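Local structure of type IV pilus biogenesis protein PilB (Streptococcus sanguinis, 7B7P) at residues Q21-T26 / S53-S58; F219-K224 / L325-S330; A349-V354 / D385-G390. The protein is a bimodular minor pilin of type IV pili that has a direct role in adhesion, probably through a module resembling a von Willebrand factor A domain. One frame throughout, in Å; residues are numbered along the deposited sequence.

Interaction 1 of 3, residues Q21-T26 / S53-S58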
ATOM      1  N   GLN A  21      25.371  -4.155 -25.196  1.00 75.71           N
ATOM      2  CA  GLN A  21      25.179  -2.740 -25.482  1.00 73.10           C
ATOM      3  C   GLN A  21      23.823  -2.498 -26.131  1.00 75.14           C
ATOM      4  O   GLN A  21      23.158  -1.501 -25.829  1.00 74.85           O
ATOM      5  CB  GLN A  21      26.324  -2.213 -26.356  1.00 74.50           C
ATOM      6  CG  GLN A  21      27.679  -2.269 -25.638  1.00 78.80           C
ATOM      7  CD  GLN A  21      28.774  -1.438 -26.286  1.00 83.77           C
ATOM      8  OE1 GLN A  21      28.843  -1.314 -27.511  1.00 90.58           O
ATOM      9  NE2 GLN A  21      29.646  -0.867 -25.458  1.00 72.55           N
ATOM     10  N   TYR A  22      23.380  -3.410 -27.002  1.00 73.21           N
ATOM     11  CA  TYR A  22      22.022  -3.319 -27.537  1.00 83.44           C
ATOM     12  C   TYR A  22      20.998  -3.299 -26.415  1.00 78.00           C
ATOM     13  O   TYR A  22      20.159  -2.393 -26.349  1.00 72.25           O
ATOM     14  CB  TYR A  22      21.731  -4.479 -28.485  1.00 84.02           C
ATOM     15  CG  TYR A  22      22.289  -4.300 -29.878  1.00 89.83           C
ATOM     16  CD1 TYR A  22      22.304  -3.056 -30.493  1.00 89.02           C
ATOM     17  CD2 TYR A  22      22.807  -5.383 -30.571  1.00 93.09           C
ATOM     18  CE1 TYR A  22      22.824  -2.901 -31.770  1.00 95.29           C
ATOM     19  CE2 TYR A  22      23.322  -5.238 -31.837  1.00 98.24           C
ATOM     20  CZ  TYR A  22      23.329  -4.003 -32.432  1.00 98.93           C
ATOM     21  OH  TYR A  22      23.848  -3.891 -33.701  1.00107.88           O
ATOM     22  N   VAL A  23      21.066  -4.290 -25.518  1.00 75.91           N
ATOM     23  CA  VAL A  23      20.168  -4.338 -24.365  1.00 74.17           C
ATOM     24  C   VAL A  23      20.247  -3.045 -23.564  1.00 76.99           C
ATOM     25  O   VAL A  23      19.228  -2.384 -23.329  1.00 79.85           O
ATOM     26  CB  VAL A  23      20.481  -5.561 -23.492  1.00 74.86           C
ATOM     27  CG1 VAL A  23      19.715  -5.482 -22.191  1.00 72.63           C
ATOM     28  CG2 VAL A  23      20.149  -6.837 -24.248  1.00 73.23           C
ATOM     29  N   ASP A  24      21.460  -2.641 -23.161  1.00 74.81           N
ATOM     30  CA  ASP A  24      21.586  -1.408 -22.381  1.00 77.23           C
ATOM     31  C   ASP A  24      21.023  -0.204 -23.128  1.00 79.22           C
ATOM     32  O   ASP A  24      20.482   0.721 -22.508  1.00 77.01           O
ATOM     33  CB  ASP A  24      23.047  -1.155 -21.995  1.00 74.63           C
ATOM     34  CG  ASP A  24      23.196  -0.048 -20.938  1.00 78.47           C
ATOM     35  OD1 ASP A  24      22.426  -0.058 -19.958  1.00 80.19           O
ATOM     36  OD2 ASP A  24      24.076   0.835 -21.075  1.00 84.31           O
ATOM     37  N   ARG A  25      21.124  -0.203 -24.457  1.00 79.88           N
ATOM     38  CA  ARG A  25      20.624   0.921 -25.242  1.00 84.83           C
ATOM     39  C   ARG A  25      19.106   0.993 -25.170  1.00 83.82           C
ATOM     40  O   ARG A  25      18.532   2.046 -24.863  1.00 79.98           O
ATOM     41  CB  ARG A  25      21.088   0.782 -26.696  1.00 85.92           C
ATOM     42  CG  ARG A  25      21.333   2.077 -27.445  1.00 93.46           C
ATOM     43  CD  ARG A  25      22.442   1.881 -28.483  1.00 97.91           C
ATOM     44  NE  ARG A  25      23.552   2.809 -28.276  1.00108.47           N
ATOM     45  CZ  ARG A  25      24.839   2.498 -28.426  1.00112.86           C
ATOM     46  NH1 ARG A  25      25.197   1.267 -28.784  1.00103.44           N
ATOM     47  NH2 ARG A  25      25.772   3.422 -28.206  1.00109.40           N
ATOM     48  N   THR A  26      18.437  -0.124 -25.451  1.00 83.19           N
ATOM     49  CA  THR A  26      16.984  -0.115 -25.404  1.00 86.04           C
ATOM     50  C   THR A  26      16.478   0.021 -23.965  1.00 86.75           C
ATOM     51  O   THR A  26      15.478   0.709 -23.727  1.00 90.16           O
ATOM     52  CB  THR A  26      16.450  -1.360 -26.126  1.00 86.50           C
ATOM     53  OG1 THR A  26      15.048  -1.527 -25.873  1.00 96.31           O
ATOM     54  CG2 THR A  26      17.185  -2.590 -25.711  1.00 85.06           C
ATOM     55  N   SER A  53       6.700  -4.406 -23.627  1.00 97.53           N
ATOM     56  CA  SER A  53       7.793  -4.928 -24.434  1.00 94.82           C
ATOM     57  C   SER A  53       8.766  -5.705 -23.550  1.00 87.84           C
ATOM     58  O   SER A  53       8.882  -5.446 -22.351  1.00 88.84           O
ATOM     59  CB  SER A  53       8.504  -3.788 -25.151  1.00 90.30           C
ATOM     60  OG  SER A  53       7.563  -2.809 -25.546  1.00 93.29           O
ATOM     61  N   TYR A  54       9.448  -6.681 -24.146  1.00 89.63           N
ATOM     62  CA  TYR A  54      10.261  -7.624 -23.389  1.00 89.81           C
ATOM     63  C   TYR A  54      11.635  -7.800 -24.024  1.00 90.41           C
ATOM     64  O   TYR A  54      11.802  -7.653 -25.236  1.00 90.58           O
ATOM     65  CB  TYR A  54       9.588  -9.005 -23.287  1.00 90.07           C
ATOM     66  CG  TYR A  54       8.321  -9.059 -22.457  1.00 93.27           C
ATOM     67  CD1 TYR A  54       7.145  -8.455 -22.895  1.00 95.57           C
ATOM     68  CD2 TYR A  54       8.290  -9.741 -21.249  1.00 91.06           C
ATOM     69  CE1 TYR A  54       5.984  -8.518 -22.143  1.00 95.42           C
ATOM     70  CE2 TYR A  54       7.137  -9.807 -20.495  1.00 93.73           C
ATOM     71  CZ  TYR A  54       5.986  -9.194 -20.947  1.00 93.39           C
ATOM     72  OH  TYR A  54       4.837  -9.254 -20.196  1.00 95.70           O
ATOM     73  N   ILE A  55      12.620  -8.123 -23.184  1.00 88.17           N
ATOM     74  CA  ILE A  55      13.922  -8.612 -23.622  1.00 85.92           C
ATOM     75  C   ILE A  55      14.224  -9.882 -22.841  1.00 85.43           C
ATOM     76  O   ILE A  55      14.062  -9.918 -21.616  1.00 80.94           O
ATOM     77  CB  ILE A  55      15.044  -7.580 -23.404  1.00 84.14           C
ATOM     78  CG1 ILE A  55      14.786  -6.309 -24.192  1.00 83.62           C
ATOM     79  CG2 ILE A  55      16.390  -8.162 -23.805  1.00 81.94           C
ATOM     80  CD1 ILE A  55      15.618  -5.146 -23.714  1.00 85.21           C
ATOM     81  N   GLY A  56      14.673 -10.913 -23.537  1.00 84.96           N
ATOM     82  CA  GLY A  56      15.013 -12.153 -22.870  1.00 84.41           C
ATOM     83  C   GLY A  56      15.508 -13.157 -23.882  1.00 89.65           C
ATOM     84  O   GLY A  56      15.431 -12.945 -25.096  1.00 91.95           O
ATOM     85  N   LEU A  57      16.018 -14.265 -23.356  1.00 90.98           N
ATOM     86  CA  LEU A  57      16.585 -15.304 -24.195  1.00 92.22           C
ATOM     87  C   LEU A  57      15.497 -16.101 -24.913  1.00100.81           C
ATOM     88  O   LEU A  57      14.334 -16.158 -24.492  1.00102.21           O
ATOM     89  CB  LEU A  57      17.443 -16.251 -23.367  1.00 90.24           C
ATOM     90  CG  LEU A  57      18.859 -15.763 -23.075  1.00 93.92           C
ATOM     91  CD1 LEU A  57      19.768 -16.959 -22.834  1.00 93.14           C
ATOM     92  CD2 LEU A  57      19.364 -14.895 -24.214  1.00 91.46           C
ATOM     93  N   SER A  58      15.910 -16.740 -26.005  1.00102.53           N
ATOM     94  CA  SER A  58      15.046 -17.615 -26.780  1.00103.58           C
ATOM     95  C   SER A  58      14.626 -18.831 -25.963  1.00105.41           C
ATOM     96  O   SER A  58      15.111 -19.085 -24.852  1.00103.64           O
ATOM     97  CB  SER A  58      15.752 -18.090 -28.055  1.00104.62           C
ATOM     98  OG  SER A  58      16.978 -18.751 -27.784  1.00105.07           O
TER
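Asp24 OD1 is gripped by the hydroxyls of Ser129 and Tyr109 on the helical turn from which Val23 and Thr26 reach Ile55. The arrangement is that of a type IV pilin module, in which the N-terminal helix, here 9-27, lies against a beta-sheet that includes strand 53-57. Asp24 leaves the helix away from the strand, so its polar anchorage and the apolar contact occupy different sides of the same turn. Within that turn Thr26 N donates to Tyr22 O at 3.0 Å. No hydrogen bond joins the two segments, and the contact rests on methyl groups.

Spaced three residues apart, Val23 and Thr26 straddle Ile55, which sends one branch to each. Val23 CG2 and Ile55 CG2 meet at 4.0 Å, the two side chains running obliquely past one another. The other branch is extended, with CD1 nearly anti to CA (chi2 163°), and it meets Thr26 tip to tip. Thr26 contributes its methyl because OG1 stands opposite the backbone N (chi1 168°), leaving CG2 between N and the carbonyl carbon. Val64 and Phe95 also pack on Val23, while Tyr151 touches both Thr26 and Ile55, so neighbouring strands extend the apolar layer around this small, buried contact of 122 Å². Its closest approach is Thr26 CG2 to Ile55 CD1, 3.6 Å.

Interaction 2 of 3, residues F219-K224 / L325-S330; sequences FSTSAK and LGYEYS
The backbones come nearest at Ser222 and Tyr327, with 6.8 Å between their CA atoms and no hydrogen bond across. In the von Willebrand factor A-like fold, residues 219-224 make the tight turn from strand 212-219 into its antiparallel partner 223-228, closed by Ser220 N donating to Ser222 O at 3.0 Å. Residues 325-330 run extended past this turn before a 3-10 start at Tyr329.

Tyr327 supplies the surface on which the turn rests. Its CG lies opposite the backbone N (chi1 171°), and the ring reaches along two successive residues of the turn. Ser222 covers the inner end obliquely, with CB at 3.6 Å from Tyr327 CD1. At the outer end Thr221 crosses the tyrosine at a slant, its methyl CG2 approaching Tyr327 OH. The polar branch of Thr221 is engaged otherwise, since OG1 bonds Val255 N, while Thr221 O receives Asn257 ND2. Leu332, in the strand that follows, touches both Thr221 and Tyr327. The backbone of the tyrosine's own segment folds over one ring face, where Tyr329 N stands 3.7 Å above the plane, offset toward the rim. Ser222 OG lies 3.6 Å from Tyr327 CG.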
ATOM      1  N   PHE A 219     -14.487   8.735  13.941  1.00 57.10           N
ATOM      2  CA  PHE A 219     -15.022   7.826  14.936  1.00 57.03           C
ATOM      3  C   PHE A 219     -14.551   8.286  16.295  1.00 56.98           C
ATOM      4  O   PHE A 219     -13.431   8.778  16.447  1.00 62.29           O
ATOM      5  CB  PHE A 219     -14.609   6.353  14.696  1.00 54.24           C
ATOM      6  CG  PHE A 219     -13.156   6.051  15.016  1.00 56.89           C
ATOM      7  CD1 PHE A 219     -12.782   5.650  16.289  1.00 52.62           C
ATOM      8  CD2 PHE A 219     -12.176   6.147  14.023  1.00 57.87           C
ATOM      9  CE1 PHE A 219     -11.457   5.374  16.591  1.00 57.58           C
ATOM     10  CE2 PHE A 219     -10.842   5.857  14.304  1.00 57.40           C
ATOM     11  CZ  PHE A 219     -10.483   5.469  15.588  1.00 57.76           C
ATOM     12  N   SER A 220     -15.427   8.133  17.271  1.00 61.45           N
ATOM     13  CA  SER A 220     -15.041   8.271  18.656  1.00 60.90           C
ATOM     14  C   SER A 220     -15.861   7.265  19.438  1.00 60.98           C
ATOM     15  O   SER A 220     -15.609   6.058  19.348  1.00 61.52           O
ATOM     16  CB  SER A 220     -15.253   9.703  19.154  1.00 63.90           C
ATOM     17  OG  SER A 220     -16.602  10.101  18.987  1.00 63.83           O
ATOM     18  N   THR A 221     -16.814   7.747  20.237  1.00 60.98           N
ATOM     19  CA  THR A 221     -17.754   6.841  20.883  1.00 58.51           C
ATOM     20  C   THR A 221     -18.430   5.946  19.847  1.00 59.06           C
ATOM     21  O   THR A 221     -18.660   4.754  20.084  1.00 59.82           O
ATOM     22  CB  THR A 221     -18.770   7.654  21.679  1.00 57.52           C
ATOM     23  OG1 THR A 221     -18.086   8.334  22.743  1.00 63.92           O
ATOM     24  CG2 THR A 221     -19.856   6.747  22.284  1.00 58.43           C
ATOM     25  N   SER A 222     -18.702   6.496  18.676  1.00 58.13           N
ATOM     26  CA  SER A 222     -19.189   5.724  17.555  1.00 59.82           C
ATOM     27  C   SER A 222     -18.795   6.491  16.297  1.00 58.49           C
ATOM     28  O   SER A 222     -18.254   7.595  16.369  1.00 57.34           O
ATOM     29  CB  SER A 222     -20.698   5.473  17.685  1.00 56.82           C
ATOM     30  OG  SER A 222     -21.426   6.590  17.235  1.00 61.57           O
ATOM     31  N   ALA A 223     -19.042   5.889  15.146  1.00 59.11           N
ATOM     32  CA  ALA A 223     -18.492   6.400  13.900  1.00 60.59           C
ATOM     33  C   ALA A 223     -19.503   7.300  13.194  1.00 62.01           C
ATOM     34  O   ALA A 223     -20.713   7.210  13.411  1.00 62.07           O
ATOM     35  CB  ALA A 223     -18.063   5.241  12.977  1.00 54.43           C
ATOM     36  N   LYS A 224     -18.979   8.166  12.328  1.00 62.51           N
ATOM     37  CA  LYS A 224     -19.771   9.097  11.539  1.00 63.70           C
ATOM     38  C   LYS A 224     -19.065   9.332  10.206  1.00 69.42           C
ATOM     39  O   LYS A 224     -17.831   9.379  10.145  1.00 66.78           O
ATOM     40  CB  LYS A 224     -19.978  10.424  12.288  1.00 70.48           C
ATOM     41  CG  LYS A 224     -20.583  11.534  11.434  1.00 82.41           C
ATOM     42  CD  LYS A 224     -20.101  12.951  11.823  1.00 89.05           C
ATOM     43  CE  LYS A 224     -21.114  14.012  11.332  1.00 90.27           C
ATOM     44  NZ  LYS A 224     -20.723  15.409  11.662  1.00 92.57           N
ATOM     45  N   LEU A 325     -26.044   0.907   9.534  1.00 68.41           N
ATOM     46  CA  LEU A 325     -25.126   1.656  10.379  1.00 66.75           C
ATOM     47  C   LEU A 325     -25.939   2.476  11.370  1.00 67.16           C
ATOM     48  O   LEU A 325     -26.646   3.411  10.987  1.00 75.19           O
ATOM     49  CB  LEU A 325     -24.214   2.532   9.525  1.00 59.42           C
ATOM     50  CG  LEU A 325     -23.560   1.758   8.386  1.00 64.43           C
ATOM     51  CD1 LEU A 325     -22.782   2.723   7.518  1.00 63.23           C
ATOM     52  CD2 LEU A 325     -22.662   0.615   8.918  1.00 57.39           C
ATOM     53  N   GLY A 326     -25.853   2.126  12.640  1.00 73.06           N
ATOM     54  CA  GLY A 326     -26.614   2.855  13.631  1.00 65.52           C
ATOM     55  C   GLY A 326     -25.926   2.810  14.969  1.00 64.94           C
ATOM     56  O   GLY A 326     -25.129   1.912  15.258  1.00 68.09           O
ATOM     57  N   TYR A 327     -26.259   3.797  15.790  1.00 71.49           N
ATOM     58  CA  TYR A 327     -25.755   3.922  17.144  1.00 66.18           C
ATOM     59  C   TYR A 327     -26.926   4.034  18.114  1.00 67.82           C
ATOM     60  O   TYR A 327     -27.930   4.682  17.812  1.00 70.46           O
ATOM     61  CB  TYR A 327     -24.839   5.159  17.275  1.00 57.82           C
ATOM     62  CG  TYR A 327     -24.485   5.428  18.706  1.00 62.27           C
ATOM     63  CD1 TYR A 327     -23.676   4.544  19.406  1.00 60.66           C
ATOM     64  CD2 TYR A 327     -25.020   6.521  19.393  1.00 62.95           C
ATOM     65  CE1 TYR A 327     -23.366   4.756  20.743  1.00 59.17           C
ATOM     66  CE2 TYR A 327     -24.711   6.741  20.731  1.00 61.60           C
ATOM     67  CZ  TYR A 327     -23.875   5.846  21.390  1.00 61.89           C
ATOM     68  OH  TYR A 327     -23.561   6.025  22.706  1.00 65.93           O
ATOM     69  N   GLU A 328     -26.789   3.413  19.279  1.00 64.72           N
ATOM     70  CA  GLU A 328     -27.694   3.627  20.399  1.00 67.05           C
ATOM     71  C   GLU A 328     -26.877   3.490  21.664  1.00 65.65           C
ATOM     72  O   GLU A 328     -26.042   2.586  21.757  1.00 66.43           O
ATOM     73  CB  GLU A 328     -28.849   2.605  20.467  1.00 70.56           C
ATOM     74  CG  GLU A 328     -29.737   2.480  19.233  1.00 74.47           C
ATOM     75  CD  GLU A 328     -30.649   1.253  19.342  1.00 79.25           C
ATOM     76  OE1 GLU A 328     -31.196   1.040  20.442  1.00 83.42           O
ATOM     77  OE2 GLU A 328     -30.780   0.483  18.362  1.00 81.34           O
ATOM     78  N   TYR A 329     -27.145   4.352  22.648  1.00 63.87           N
ATOM     79  CA  TYR A 329     -26.387   4.282  23.893  1.00 63.78           C
ATOM     80  C   TYR A 329     -26.554   2.922  24.580  1.00 68.25           C
ATOM     81  O   TYR A 329     -25.620   2.426  25.226  1.00 64.77           O
ATOM     82  CB  TYR A 329     -26.787   5.427  24.838  1.00 60.54           C
ATOM     83  CG  TYR A 329     -26.108   5.285  26.181  1.00 67.32           C
ATOM     84  CD1 TYR A 329     -24.773   5.654  26.348  1.00 67.91           C
ATOM     85  CD2 TYR A 329     -26.774   4.710  27.268  1.00 60.23           C
ATOM     86  CE1 TYR A 329     -24.128   5.483  27.568  1.00 62.75           C
ATOM     87  CE2 TYR A 329     -26.140   4.537  28.484  1.00 67.24           C
ATOM     88  CZ  TYR A 329     -24.814   4.931  28.628  1.00 72.22           C
ATOM     89  OH  TYR A 329     -24.171   4.765  29.836  1.00 78.46           O
ATOM     90  N   SER A 330     -27.723   2.290  24.443  1.00 65.01           N
ATOM     91  CA  SER A 330     -27.910   1.003  25.100  1.00 67.77           C
ATOM     92  C   SER A 330     -27.039  -0.095  24.494  1.00 64.96           C
ATOM     93  O   SER A 330     -26.845  -1.139  25.123  1.00 64.72           O
ATOM     94  CB  SER A 330     -29.379   0.583  25.041  1.00 67.10           C
ATOM     95  OG  SER A 330     -29.875   0.747  23.731  1.00 70.84           O
TER

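Interaction 3 of 3, residues A349-V354 / D385-G390; sequences AYAGEV and DRIGEG
Two helices of the von Willebrand factor A-like module, 341-358 and 380-388, meet here at a glycine contact, a clear example of how a missing side chain lets helix backbones approach. Gly352 and Ile387 have CA atoms only 4.6 Å apart, and Gly352 CA rests 3.7 Å from Arg386 O. Where a side chain on Gly352 would otherwise project, the aliphatic part of Arg386 fills the place, its CG 3.9 Å from Gly352 CA.

Beyond CG the arginine is bent rather than extended. Bends at chi2 (69°) and chi3 (65°) carry the guanidinium along helix 341-358 to Ala349, whose CB lies obliquely to it at 3.8 Å from Arg386 NH1. That same nitrogen makes a salt bridge with Glu345, one turn earlier, so the charged end is paired with Glu345 and also lies against Ala349, while CG of the stem packs on Gly352. On the buried flank Ala351 CB touches Ile387 CG1 at 4.2 Å, and Leu262 of helix 258-270 adds to the apolar surroundings of the isoleucine. Ile387 O is bonded by Ser355 OG.

Glu353 and Glu389 finish the contact through solvent. Their carboxylates, with Glu353 OE2 4.9 Å from Glu389 OE1, do not touch, and a bridging water probably eases any repulsion between them. It donates to both, reaching Glu389 OE1 at 2.6 Å and, by a longer bond, Glu353 OE2.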
ATOM      1  N   ALA A 349     -11.246  -6.794  19.700  1.00 53.92           N
ATOM      2  CA  ALA A 349     -11.863  -7.915  18.996  1.00 55.95           C
ATOM      3  C   ALA A 349     -12.978  -7.449  18.073  1.00 52.46           C
ATOM      4  O   ALA A 349     -13.187  -8.041  17.008  1.00 57.01           O
ATOM      5  CB  ALA A 349     -12.412  -8.947  19.992  1.00 55.06           C
ATOM      6  N   TYR A 350     -13.702  -6.401  18.462  1.00 54.45           N
ATOM      7  CA  TYR A 350     -14.730  -5.833  17.592  1.00 52.61           C
ATOM      8  C   TYR A 350     -14.139  -5.457  16.245  1.00 53.30           C
ATOM      9  O   TYR A 350     -14.706  -5.760  15.192  1.00 55.69           O
ATOM     10  CB  TYR A 350     -15.360  -4.610  18.270  1.00 48.30           C
ATOM     11  CG  TYR A 350     -16.482  -3.942  17.493  1.00 52.66           C
ATOM     12  CD1 TYR A 350     -17.310  -4.682  16.681  1.00 54.57           C
ATOM     13  CD2 TYR A 350     -16.743  -2.571  17.620  1.00 52.45           C
ATOM     14  CE1 TYR A 350     -18.333  -4.113  15.990  1.00 54.39           C
ATOM     15  CE2 TYR A 350     -17.784  -1.984  16.945  1.00 54.95           C
ATOM     16  CZ  TYR A 350     -18.588  -2.772  16.131  1.00 58.33           C
ATOM     17  OH  TYR A 350     -19.635  -2.229  15.426  1.00 58.78           O
ATOM     18  N   ALA A 351     -12.982  -4.793  16.266  1.00 53.60           N
ATOM     19  CA  ALA A 351     -12.335  -4.381  15.030  1.00 51.51           C
ATOM     20  C   ALA A 351     -11.914  -5.593  14.202  1.00 52.31           C
ATOM     21  O   ALA A 351     -11.966  -5.567  12.968  1.00 55.22           O
ATOM     22  CB  ALA A 351     -11.140  -3.488  15.364  1.00 45.47           C
ATOM     23  N   GLY A 352     -11.496  -6.669  14.858  1.00 55.31           N
ATOM     24  CA  GLY A 352     -11.181  -7.874  14.120  1.00 55.86           C
ATOM     25  C   GLY A 352     -12.418  -8.517  13.512  1.00 56.51           C
ATOM     26  O   GLY A 352     -12.388  -8.981  12.368  1.00 53.72           O
ATOM     27  N   GLU A 353     -13.528  -8.550  14.257  1.00 58.45           N
ATOM     28  CA  GLU A 353     -14.753  -9.106  13.673  1.00 59.45           C
ATOM     29  C   GLU A 353     -15.212  -8.267  12.489  1.00 55.44           C
ATOM     30  O   GLU A 353     -15.613  -8.815  11.461  1.00 54.91           O
ATOM     31  CB  GLU A 353     -15.875  -9.209  14.708  1.00 55.92           C
ATOM     32  CG  GLU A 353     -15.637 -10.239  15.762  1.00 63.63           C
ATOM     33  CD  GLU A 353     -15.226 -11.596  15.179  1.00 72.36           C
ATOM     34  OE1 GLU A 353     -16.015 -12.181  14.413  1.00 79.28           O
ATOM     35  OE2 GLU A 353     -14.106 -12.070  15.475  1.00 76.49           O
ATOM     36  N   VAL A 354     -15.114  -6.936  12.600  1.00 51.82           N
ATOM     37  CA  VAL A 354     -15.496  -6.077  11.482  1.00 55.93           C
ATOM     38  C   VAL A 354     -14.630  -6.368  10.263  1.00 53.71           C
ATOM     39  O   VAL A 354     -15.127  -6.481   9.136  1.00 52.68           O
ATOM     40  CB  VAL A 354     -15.413  -4.594  11.890  1.00 57.19           C
ATOM     41  CG1 VAL A 354     -15.425  -3.718  10.653  1.00 51.27           C
ATOM     42  CG2 VAL A 354     -16.559  -4.228  12.839  1.00 51.74           C
ATOM     43  N   ASP A 385      -2.806  -6.014  14.238  1.00 56.35           N
ATOM     44  CA  ASP A 385      -2.703  -7.461  14.092  1.00 58.96           C
ATOM     45  C   ASP A 385      -4.078  -8.119  14.114  1.00 61.36           C
ATOM     46  O   ASP A 385      -4.334  -9.054  13.348  1.00 60.53           O
ATOM     47  CB  ASP A 385      -1.829  -8.040  15.204  1.00 57.65           C
ATOM     48  CG  ASP A 385      -0.372  -7.610  15.107  1.00 68.77           C
ATOM     49  OD1 ASP A 385       0.042  -7.039  14.062  1.00 71.40           O
ATOM     50  OD2 ASP A 385       0.375  -7.874  16.083  1.00 74.70           O
ATOM     51  N   ARG A 386      -4.974  -7.657  14.998  1.00 56.99           N
ATOM     52  CA  ARG A 386      -6.332  -8.192  15.005  1.00 61.74           C
ATOM     53  C   ARG A 386      -7.060  -7.863  13.704  1.00 57.35           C
ATOM     54  O   ARG A 386      -7.724  -8.727  13.122  1.00 58.21           O
ATOM     55  CB  ARG A 386      -7.121  -7.668  16.209  1.00 55.99           C
ATOM     56  CG  ARG A 386      -8.239  -8.593  16.629  1.00 60.12           C
ATOM     57  CD  ARG A 386      -7.678  -9.879  17.212  1.00 59.92           C
ATOM     58  NE  ARG A 386      -6.966  -9.561  18.445  1.00 68.92           N
ATOM     59  CZ  ARG A 386      -7.521  -9.646  19.647  1.00 67.70           C
ATOM     60  NH1 ARG A 386      -8.782 -10.077  19.762  1.00 60.10           N
ATOM     61  NH2 ARG A 386      -6.822  -9.307  20.722  1.00 66.89           N
ATOM     62  N   ILE A 387      -6.938  -6.622  13.223  1.00 59.04           N
ATOM     63  CA  ILE A 387      -7.520  -6.277  11.925  1.00 56.73           C
ATOM     64  C   ILE A 387      -6.973  -7.202  10.832  1.00 58.82           C
ATOM     65  O   ILE A 387      -7.686  -7.546   9.881  1.00 59.02           O
ATOM     66  CB  ILE A 387      -7.264  -4.780  11.609  1.00 59.57           C
ATOM     67  CG1 ILE A 387      -8.024  -3.856  12.585  1.00 53.82           C
ATOM     68  CG2 ILE A 387      -7.626  -4.432  10.145  1.00 46.79           C
ATOM     69  CD1 ILE A 387      -7.735  -2.350  12.335  1.00 51.64           C
ATOM     70  N   GLY A 388      -5.722  -7.657  10.978  1.00 54.89           N
ATOM     71  CA  GLY A 388      -5.086  -8.582  10.046  1.00 53.41           C
ATOM     72  C   GLY A 388      -5.734  -9.958   9.966  1.00 59.55           C
ATOM     73  O   GLY A 388      -5.567 -10.646   8.958  1.00 61.93           O
ATOM     74  N   GLU A 389      -6.488 -10.368  10.990  1.00 57.91           N
ATOM     75  CA  GLU A 389      -7.287 -11.587  10.880  1.00 61.75           C
ATOM     76  C   GLU A 389      -8.266 -11.551   9.714  1.00 62.87           C
ATOM     77  O   GLU A 389      -8.710 -12.616   9.267  1.00 66.03           O
ATOM     78  CB  GLU A 389      -8.083 -11.831  12.157  1.00 64.66           C
ATOM     79  CG  GLU A 389      -7.216 -12.137  13.366  1.00 69.80           C
ATOM     80  CD  GLU A 389      -8.067 -12.450  14.570  1.00 78.54           C
ATOM     81  OE1 GLU A 389      -9.272 -12.071  14.548  1.00 80.34           O
ATOM     82  OE2 GLU A 389      -7.544 -13.073  15.524  1.00 76.76           O
ATOM     83  N   GLY A 390      -8.629 -10.362   9.224  1.00 54.86           N
ATOM     84  CA  GLY A 390      -9.481 -10.312   8.056  1.00 59.88           C
ATOM     85  C   GLY A 390      -8.812 -10.657   6.731  1.00 67.41           C
ATOM     86  O   GLY A 390      -9.463 -10.546   5.686  1.00 61.04           O
TER
HETATM   87  O   HOH W   1     -11.143 -10.921  16.030  1.00 65.51           O

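In the fold
The three contacts divide between the two modules of the protein. Interaction 1 belongs to the pilin part, its centre about 59 Å from that of interaction 2 and 47 Å from that of interaction 3, on the opposite side of the chain's centre. Interactions 2 and 3 share the von Willebrand factor A-like module, with centres about 18 Å and nearest atoms about 7 Å apart. Helix 258-270 touches both: Asp260 meets Ser222 and Tyr350, and Leu262 packs on Ile387. Interaction 2 lies near the metal site, the side chain of Thr221 being about 10 Å from a bound magnesium ion and about 11 Å from those of Ser173 and Asp284, which bind magnesium in a structure of this protein.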